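Local coordinates for protein glycoside hydrolase family 31 (Trueperella pyogenes, PDB 5I0F) that degrades cycloalternan, probably by a retaining mechanism of glycoside hydrolase family 31 that passes through a covalent glycosyl-enzyme intermediate, at residues Gly674-Val682 against Val718-Arg728; Met654-Ile664 against Thr692-Glu700. One frame throughout, in Å; residues are numbered along the deposited sequence.

Contact 1: residues Gly674-Val682 against Val718-Arg728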
# COMPACT_ATOMS: atom_id res chain seq x y z
N GLY A 674 -16.29 -13.07 10.52
CA GLY A 674 -16.34 -14.50 10.79
C GLY A 674 -17.60 -15.17 10.26
O GLY A 674 -18.29 -14.63 9.40
N ASP A 675 -17.90 -16.35 10.78
CA ASP A 675 -19.05 -17.14 10.32
C ASP A 675 -20.39 -16.60 10.77
O ASP A 675 -21.38 -16.87 10.10
CB ASP A 675 -18.99 -18.57 10.85
CG ASP A 675 -17.89 -19.40 10.24
OD1 ASP A 675 -17.22 -19.00 9.29
OD2 ASP A 675 -17.74 -20.54 10.72
N GLU A 676 -20.45 -15.92 11.90
CA GLU A 676 -21.73 -15.75 12.59
C GLU A 676 -22.37 -14.34 12.54
O GLU A 676 -23.59 -14.22 12.72
CB GLU A 676 -21.60 -16.19 14.06
CG GLU A 676 -21.03 -17.59 14.26
CD GLU A 676 -21.85 -18.70 13.60
OE1 GLU A 676 -23.08 -18.56 13.44
OE2 GLU A 676 -21.26 -19.74 13.21
N LEU A 677 -21.58 -13.31 12.30
CA LEU A 677 -22.05 -11.93 12.39
C LEU A 677 -22.07 -11.25 11.04
O LEU A 677 -21.06 -11.25 10.32
CB LEU A 677 -21.18 -11.13 13.36
CG LEU A 677 -21.12 -11.62 14.81
CD1 LEU A 677 -20.23 -10.69 15.60
CD2 LEU A 677 -22.50 -11.73 15.44
N LEU A 678 -23.21 -10.68 10.69
CA LEU A 678 -23.36 -9.86 9.50
C LEU A 678 -23.33 -8.39 9.92
O LEU A 678 -24.17 -7.97 10.74
CB LEU A 678 -24.70 -10.20 8.80
CG LEU A 678 -25.03 -9.41 7.52
CD1 LEU A 678 -23.86 -9.39 6.57
CD2 LEU A 678 -26.23 -10.02 6.82
N ILE A 679 -22.39 -7.62 9.36
CA ILE A 679 -22.18 -6.22 9.75
C ILE A 679 -22.61 -5.28 8.63
O ILE A 679 -22.32 -5.53 7.47
CB ILE A 679 -20.68 -5.92 10.03
CG1 ILE A 679 -19.97 -7.08 10.75
CG2 ILE A 679 -20.55 -4.59 10.77
CD1 ILE A 679 -20.59 -7.48 12.07
N ASN A 680 -23.22 -4.16 8.98
CA ASN A 680 -23.62 -3.16 7.99
C ASN A 680 -23.41 -1.74 8.51
O ASN A 680 -24.38 -1.11 9.00
CB ASN A 680 -25.06 -3.39 7.52
CG ASN A 680 -25.41 -2.53 6.31
OD1 ASN A 680 -24.53 -1.89 5.71
ND2 ASN A 680 -26.69 -2.50 5.96
N PRO A 681 -22.17 -1.23 8.41
CA PRO A 681 -21.84 0.12 8.87
C PRO A 681 -22.75 1.21 8.31
O PRO A 681 -23.18 1.14 7.15
CB PRO A 681 -20.40 0.32 8.33
CG PRO A 681 -19.83 -1.06 8.28
CD PRO A 681 -20.97 -1.90 7.81
N VAL A 682 -23.02 2.22 9.14
CA VAL A 682 -23.88 3.34 8.75
C VAL A 682 -22.96 4.42 8.19
O VAL A 682 -22.18 5.01 8.93
CB VAL A 682 -24.68 3.87 9.96
CG1 VAL A 682 -25.55 5.07 9.57
CG2 VAL A 682 -25.52 2.74 10.52
N VAL A 718 -31.16 3.45 13.88
CA VAL A 718 -29.72 3.55 14.15
C VAL A 718 -29.31 4.82 14.91
O VAL A 718 -28.67 5.73 14.37
CB VAL A 718 -28.88 3.37 12.85
CG1 VAL A 718 -28.93 1.92 12.40
CG2 VAL A 718 -29.34 4.29 11.73
N GLY A 719 -29.65 4.86 16.20
CA GLY A 719 -29.03 5.83 17.10
C GLY A 719 -27.51 5.59 17.08
O GLY A 719 -27.04 4.56 16.61
N TRP A 720 -26.74 6.52 17.63
CA TRP A 720 -25.28 6.40 17.56
C TRP A 720 -24.73 5.21 18.35
O TRP A 720 -23.64 4.73 18.07
CB TRP A 720 -24.62 7.70 18.02
CG TRP A 720 -24.81 8.86 17.07
CD1 TRP A 720 -25.65 8.94 15.98
CD2 TRP A 720 -24.14 10.12 17.15
NE1 TRP A 720 -25.55 10.17 15.40
CE2 TRP A 720 -24.63 10.92 16.10
CE3 TRP A 720 -23.19 10.66 18.03
CZ2 TRP A 720 -24.18 12.24 15.88
CZ3 TRP A 720 -22.74 11.97 17.80
CH2 TRP A 720 -23.24 12.74 16.73
N ASP A 721 -25.51 4.72 19.32
CA ASP A 721 -25.17 3.51 20.08
C ASP A 721 -25.49 2.19 19.37
O ASP A 721 -25.27 1.13 19.94
CB ASP A 721 -25.81 3.53 21.48
CG ASP A 721 -27.29 3.73 21.46
OD1 ASP A 721 -27.90 4.02 20.41
OD2 ASP A 721 -27.88 3.65 22.54
N ILE A 722 -25.98 2.26 18.12
CA ILE A 722 -26.25 1.07 17.29
C ILE A 722 -25.43 1.12 16.00
O ILE A 722 -25.36 2.15 15.35
CB ILE A 722 -27.74 1.02 16.87
CG1 ILE A 722 -28.66 1.05 18.10
CG2 ILE A 722 -28.06 -0.16 15.95
CD1 ILE A 722 -28.59 -0.18 18.98
N ILE A 723 -24.85 -0.02 15.63
CA ILE A 723 -24.44 -0.31 14.26
C ILE A 723 -25.17 -1.62 13.91
O ILE A 723 -25.12 -2.55 14.70
CB ILE A 723 -22.91 -0.43 14.06
CG1 ILE A 723 -22.60 -0.94 12.63
CG2 ILE A 723 -22.24 -1.31 15.11
CD1 ILE A 723 -21.12 -1.06 12.31
N PRO A 724 -25.85 -1.69 12.75
CA PRO A 724 -26.59 -2.91 12.44
C PRO A 724 -25.69 -4.15 12.34
O PRO A 724 -24.73 -4.19 11.56
CB PRO A 724 -27.27 -2.59 11.10
CG PRO A 724 -27.39 -1.11 11.10
CD PRO A 724 -26.16 -0.62 11.79
N VAL A 725 -26.00 -5.13 13.18
CA VAL A 725 -25.23 -6.34 13.31
C VAL A 725 -26.24 -7.44 13.56
O VAL A 725 -27.07 -7.31 14.48
CB VAL A 725 -24.22 -6.30 14.48
CG1 VAL A 725 -23.60 -7.68 14.72
CG2 VAL A 725 -23.12 -5.27 14.21
N TYR A 726 -26.17 -8.51 12.76
CA TYR A 726 -27.10 -9.64 12.87
C TYR A 726 -26.31 -10.92 13.08
O TYR A 726 -25.30 -11.13 12.41
CB TYR A 726 -27.96 -9.72 11.61
CG TYR A 726 -28.80 -8.48 11.41
CD1 TYR A 726 -28.29 -7.38 10.75
CD2 TYR A 726 -30.11 -8.39 11.93
CE1 TYR A 726 -29.04 -6.23 10.56
CE2 TYR A 726 -30.88 -7.23 11.75
CZ TYR A 726 -30.35 -6.16 11.06
OH TYR A 726 -31.06 -4.99 10.87
N ARG A 727 -26.74 -11.75 14.03
CA ARG A 727 -26.08 -13.01 14.34
C ARG A 727 -26.91 -14.17 13.82
O ARG A 727 -28.12 -14.20 14.04
CB ARG A 727 -25.89 -13.17 15.85
CG ARG A 727 -25.17 -14.46 16.28
CD ARG A 727 -25.40 -14.79 17.75
NE ARG A 727 -24.93 -13.69 18.57
CZ ARG A 727 -25.58 -13.10 19.58
NH1 ARG A 727 -26.78 -13.49 20.02
NH2 ARG A 727 -24.97 -12.07 20.19
N ARG A 728 -26.26 -15.14 13.17
CA ARG A 728 -26.97 -16.34 12.72
C ARG A 728 -27.64 -17.02 13.90
O ARG A 728 -27.05 -17.13 14.96
CB ARG A 728 -26.04 -17.35 12.07
CG ARG A 728 -25.43 -16.90 10.75
CD ARG A 728 -24.88 -18.06 9.94
NE ARG A 728 -23.98 -18.93 10.71
CZ ARG A 728 -23.34 -19.99 10.21
NH1 ARG A 728 -23.49 -20.33 8.94
NH2 ARG A 728 -22.54 -20.72 10.98
O HOH W 1 -24.39 -17.82 15.78
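With CG of Glu-676 opposite the carbonyl carbon (chi1 -52°) and a second bend at chi2 (-59°), its carboxylate folds back toward Arg-728, whose chain turns at chi3 to meet it. The grip is side-on: NE of Arg-728 donates to OE1 of Glu-676 at 2.9 Å, where OE1 lies in the guanidinium plane whereas NE approaches from above the carboxylate plane, and NH2 of Arg-728 reaches OE2 of Glu-676 at 2.8 Å from the syn side but tilted out of that plane. The two flat groups are therefore twisted, their planes 54° apart. Carbonyl O of Asp-675 lies over one guanidinium face, and a water donates to both OE1 of Glu-676 and O of Arg-728.

Strands 677-679 and 725-728 run antiparallel as neighbours in the sheet of the C-terminal domain. Leu-678 and Tyr-726 form the hydrogen-bonded pair, N of Leu-678 to O of Tyr-726 measuring 2.7 Å and the return bond from N of Tyr-726 to O of Leu-678 2.9 Å. Past the end of strand 677-679 the pairing goes on, with N of Asn-680 donating to O of Pro-724 at 3.0 Å.

On one face Leu-677 lies alongside Arg-727, CD2 against CB, and Ile-679 alongside Val-725. CD1 of Ile-723 lies 3.9 Å from CG2 of Ile-679, the two chains crossing obliquely. CG2 of Val-682 presses on CD of Pro-724 at 3.6 Å and meets CG1 of Val-718 tip to tip. Helix 572-583 touches Pro-681 and Val-682, placing this end against the barrel domain.

The chemistry thus changes along the pairing: apolar packing toward Val-682, and at Arg-728 a charge pair whose two bonds, one to each carboxylate oxygen, restrict rotation of both groups and probably favour their ionised forms.

Contact 2: residues Met654-Ile664 against Thr692-Glu700; sequences MFYDHADDPEI and TYLPEGQWE
Met-654 opens the contact by bringing its CE to 4.3 Å from CG of Pro-695, where a short helical turn and the loop after it pack against a strand, a loop and the start of a second strand (692-700) in the C-terminal beta domain. Leu-678 of strand 677-679 touches both Met-654 and Pro-695, and its sheet also contains strand 698-701.

At the end of the turn, His-658 offers a ring face to Pro-695: CG of the proline stands 3.6 Å from the ring centroid and only 6° off the normal, a CH-pi contact. CB of Asp-657 lies over the opposite face, toward the rim, so the imidazole is held between two aliphatic groups.

A type I turn from His-658 to Asp-661 then delivers the carboxylate. With CG opposite the backbone N (chi1 -174°), Asp-661 faces Tyr-693 and accepts from its OH through the syn lone pair of OD2, at a short 2.5 Å; carboxylate and ring planes are nearly perpendicular. OD2 of Asp-661 has a further partner, a water that donates to it at 2.8 Å and accepts from N of Glu-696 at 2.7 Å. OD1 is taken by N of Glu-663, which closes an Asx turn and helps fix the carboxylate.

CG of Glu-663 sits over one face of the Tyr-693 ring, 3.4 Å from its centroid, a second CH-pi contact, while OE2 bonds to His-667. Last comes a looser apolar touch, CG2 of Ile-664 at 4.5 Å from CE2 of Tyr-693.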
# COMPACT_ATOMS: atom_id res chain seq x y z
N MET A 654 -19.65 -11.22 1.20
CA MET A 654 -20.83 -12.08 1.31
C MET A 654 -20.77 -13.32 0.42
O MET A 654 -21.36 -14.35 0.74
CB MET A 654 -22.07 -11.29 0.95
CG MET A 654 -22.26 -10.04 1.78
SD MET A 654 -23.04 -10.43 3.34
CE MET A 654 -24.71 -10.46 2.71
N PHE A 655 -20.06 -13.21 -0.70
CA PHE A 655 -20.00 -14.30 -1.67
C PHE A 655 -19.31 -15.55 -1.14
O PHE A 655 -19.51 -16.61 -1.71
CB PHE A 655 -19.42 -13.85 -3.03
CG PHE A 655 -17.93 -13.60 -3.03
CD1 PHE A 655 -17.04 -14.64 -3.18
CD2 PHE A 655 -17.44 -12.31 -2.97
CE1 PHE A 655 -15.67 -14.41 -3.21
CE2 PHE A 655 -16.07 -12.07 -2.99
CZ PHE A 655 -15.18 -13.12 -3.12
N TYR A 656 -18.49 -15.45 -0.08
CA TYR A 656 -17.82 -16.65 0.44
C TYR A 656 -18.82 -17.68 1.00
O TYR A 656 -18.65 -18.87 0.79
CB TYR A 656 -16.73 -16.32 1.49
CG TYR A 656 -15.51 -15.77 0.80
CD1 TYR A 656 -14.64 -16.62 0.11
CD2 TYR A 656 -15.26 -14.41 0.76
CE1 TYR A 656 -13.54 -16.11 -0.56
CE2 TYR A 656 -14.15 -13.88 0.09
CZ TYR A 656 -13.30 -14.73 -0.58
OH TYR A 656 -12.22 -14.22 -1.26
N ASP A 657 -19.86 -17.20 1.68
CA ASP A 657 -20.84 -18.08 2.31
C ASP A 657 -22.20 -18.03 1.62
O ASP A 657 -23.02 -18.90 1.89
CB ASP A 657 -21.01 -17.72 3.80
CG ASP A 657 -19.70 -17.75 4.59
OD1 ASP A 657 -18.90 -18.69 4.39
OD2 ASP A 657 -19.46 -16.83 5.43
N HIS A 658 -22.46 -17.04 0.76
CA HIS A 658 -23.79 -16.83 0.15
C HIS A 658 -23.76 -16.55 -1.35
O HIS A 658 -24.64 -15.85 -1.87
CB HIS A 658 -24.55 -15.70 0.89
CG HIS A 658 -24.60 -15.89 2.37
ND1 HIS A 658 -23.76 -15.21 3.23
CD2 HIS A 658 -25.34 -16.71 3.14
CE1 HIS A 658 -24.01 -15.60 4.48
NE2 HIS A 658 -24.96 -16.51 4.44
N ALA A 659 -22.81 -17.14 -2.08
CA ALA A 659 -22.66 -16.87 -3.53
C ALA A 659 -23.81 -17.35 -4.42
O ALA A 659 -23.93 -16.91 -5.56
CB ALA A 659 -21.35 -17.44 -4.07
N ASP A 660 -24.65 -18.26 -3.94
CA ASP A 660 -25.82 -18.66 -4.74
C ASP A 660 -27.01 -17.68 -4.65
O ASP A 660 -28.06 -17.92 -5.23
CB ASP A 660 -26.23 -20.11 -4.43
CG ASP A 660 -26.68 -20.29 -3.01
OD1 ASP A 660 -26.67 -19.31 -2.23
OD2 ASP A 660 -27.05 -21.44 -2.66
N ASP A 661 -26.85 -16.57 -3.93
CA ASP A 661 -27.89 -15.56 -3.80
C ASP A 661 -27.46 -14.31 -4.57
O ASP A 661 -26.59 -13.60 -4.12
CB ASP A 661 -28.06 -15.23 -2.33
CG ASP A 661 -29.21 -14.29 -2.07
OD1 ASP A 661 -29.70 -13.59 -2.97
OD2 ASP A 661 -29.63 -14.26 -0.91
N PRO A 662 -28.09 -14.03 -5.72
CA PRO A 662 -27.64 -12.89 -6.53
C PRO A 662 -27.83 -11.51 -5.90
O PRO A 662 -27.15 -10.58 -6.30
CB PRO A 662 -28.47 -13.02 -7.83
CG PRO A 662 -29.40 -14.16 -7.66
CD PRO A 662 -29.30 -14.68 -6.26
N GLU A 663 -28.74 -11.37 -4.93
CA GLU A 663 -28.98 -10.09 -4.27
C GLU A 663 -27.80 -9.54 -3.45
O GLU A 663 -27.74 -8.35 -3.20
CB GLU A 663 -30.26 -10.17 -3.42
CG GLU A 663 -30.64 -8.94 -2.57
CD GLU A 663 -31.06 -7.70 -3.36
OE1 GLU A 663 -31.31 -7.82 -4.59
OE2 GLU A 663 -31.20 -6.59 -2.74
N ILE A 664 -26.86 -10.39 -3.05
CA ILE A 664 -25.70 -9.93 -2.29
C ILE A 664 -24.89 -8.83 -3.01
O ILE A 664 -24.33 -7.95 -2.37
CB ILE A 664 -24.75 -11.09 -1.87
CG1 ILE A 664 -24.11 -11.77 -3.09
CG2 ILE A 664 -25.47 -12.09 -0.97
CD1 ILE A 664 -23.11 -12.85 -2.76
N THR A 692 -30.55 -3.45 5.74
CA THR A 692 -29.61 -4.53 5.53
C THR A 692 -30.29 -5.67 4.75
O THR A 692 -31.43 -6.02 5.06
CB THR A 692 -29.13 -5.01 6.92
OG1 THR A 692 -28.49 -3.92 7.57
CG2 THR A 692 -28.16 -6.17 6.83
N TYR A 693 -29.60 -6.22 3.74
CA TYR A 693 -30.07 -7.46 3.12
C TYR A 693 -29.62 -8.65 3.95
O TYR A 693 -28.41 -8.82 4.20
CB TYR A 693 -29.61 -7.62 1.65
CG TYR A 693 -30.10 -8.95 1.07
CD1 TYR A 693 -31.46 -9.15 0.79
CD2 TYR A 693 -29.22 -10.02 0.89
CE1 TYR A 693 -31.92 -10.38 0.33
CE2 TYR A 693 -29.66 -11.24 0.40
CZ TYR A 693 -31.02 -11.41 0.13
OH TYR A 693 -31.45 -12.62 -0.32
N LEU A 694 -30.58 -9.48 4.38
CA LEU A 694 -30.29 -10.73 5.07
C LEU A 694 -30.41 -11.88 4.10
O LEU A 694 -31.45 -12.02 3.44
CB LEU A 694 -31.26 -10.97 6.24
CG LEU A 694 -31.29 -9.93 7.34
CD1 LEU A 694 -32.39 -10.30 8.33
CD2 LEU A 694 -29.93 -9.83 8.02
N PRO A 695 -29.37 -12.71 3.99
CA PRO A 695 -29.51 -13.94 3.20
C PRO A 695 -30.31 -15.01 3.94
O PRO A 695 -30.65 -14.82 5.11
CB PRO A 695 -28.06 -14.37 2.95
CG PRO A 695 -27.24 -13.68 3.97
CD PRO A 695 -28.02 -12.55 4.56
N GLU A 696 -30.60 -16.13 3.27
CA GLU A 696 -31.49 -17.17 3.81
C GLU A 696 -30.99 -17.69 5.16
O GLU A 696 -29.79 -17.73 5.41
CB GLU A 696 -31.61 -18.36 2.84
CG GLU A 696 -32.29 -18.06 1.50
CD GLU A 696 -33.80 -17.94 1.58
OE1 GLU A 696 -34.48 -18.82 2.18
OE2 GLU A 696 -34.33 -16.96 1.01
N GLY A 697 -31.94 -18.06 6.02
CA GLY A 697 -31.68 -18.49 7.39
C GLY A 697 -32.30 -17.51 8.36
O GLY A 697 -32.83 -16.48 7.94
N GLN A 698 -32.24 -17.83 9.65
CA GLN A 698 -32.74 -16.92 10.69
C GLN A 698 -31.60 -16.10 11.30
O GLN A 698 -30.48 -16.58 11.47
CB GLN A 698 -33.50 -17.69 11.79
CG GLN A 698 -34.98 -17.85 11.51
CD GLN A 698 -35.24 -18.42 10.14
OE1 GLN A 698 -34.58 -19.38 9.74
NE2 GLN A 698 -36.19 -17.83 9.40
N TRP A 699 -31.92 -14.86 11.64
CA TRP A 699 -30.95 -13.88 12.11
C TRP A 699 -31.47 -13.19 13.36
O TRP A 699 -32.66 -12.89 13.45
CB TRP A 699 -30.68 -12.86 10.99
CG TRP A 699 -30.01 -13.47 9.80
CD1 TRP A 699 -30.62 -13.99 8.70
CD2 TRP A 699 -28.61 -13.61 9.59
NE1 TRP A 699 -29.68 -14.46 7.82
CE2 TRP A 699 -28.44 -14.25 8.34
CE3 TRP A 699 -27.47 -13.28 10.34
CZ2 TRP A 699 -27.17 -14.54 7.80
CZ3 TRP A 699 -26.22 -13.57 9.81
CH2 TRP A 699 -26.08 -14.20 8.55
N GLU A 700 -30.57 -12.96 14.32
CA GLU A 700 -30.88 -12.33 15.60
C GLU A 700 -30.21 -10.95 15.64
O GLU A 700 -29.02 -10.84 15.33
CB GLU A 700 -30.36 -13.23 16.75
CG GLU A 700 -30.54 -12.66 18.16
CD GLU A 700 -30.29 -13.66 19.31
OE1 GLU A 700 -30.07 -14.88 19.06
OE2 GLU A 700 -30.33 -13.22 20.49
O HOH W 2 -29.38 -16.39 0.82

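Both contacts are largely buried and belong to the C-terminal domain, their centres about 14 Å apart. Contact 1 joins adjacent strands of one sheet, so backbone bonds carry much of it, with its ion pair at the more exposed end. Contact 2 sets a turn and loop against a strand, a loop and the start of a second strand, and relies on side chains: CH-pi packing, one tyrosine-carboxylate bond and a water bridge. Strand 725-728 of contact 1 neighbours strand 698-701, reached by contact 2. They meet directly, CG of Arg-728 lying 3.5 Å from CZ3 of Trp-699, and ND2 of Asn-680 probably hydrogen-bonding to OG1 of Thr-692.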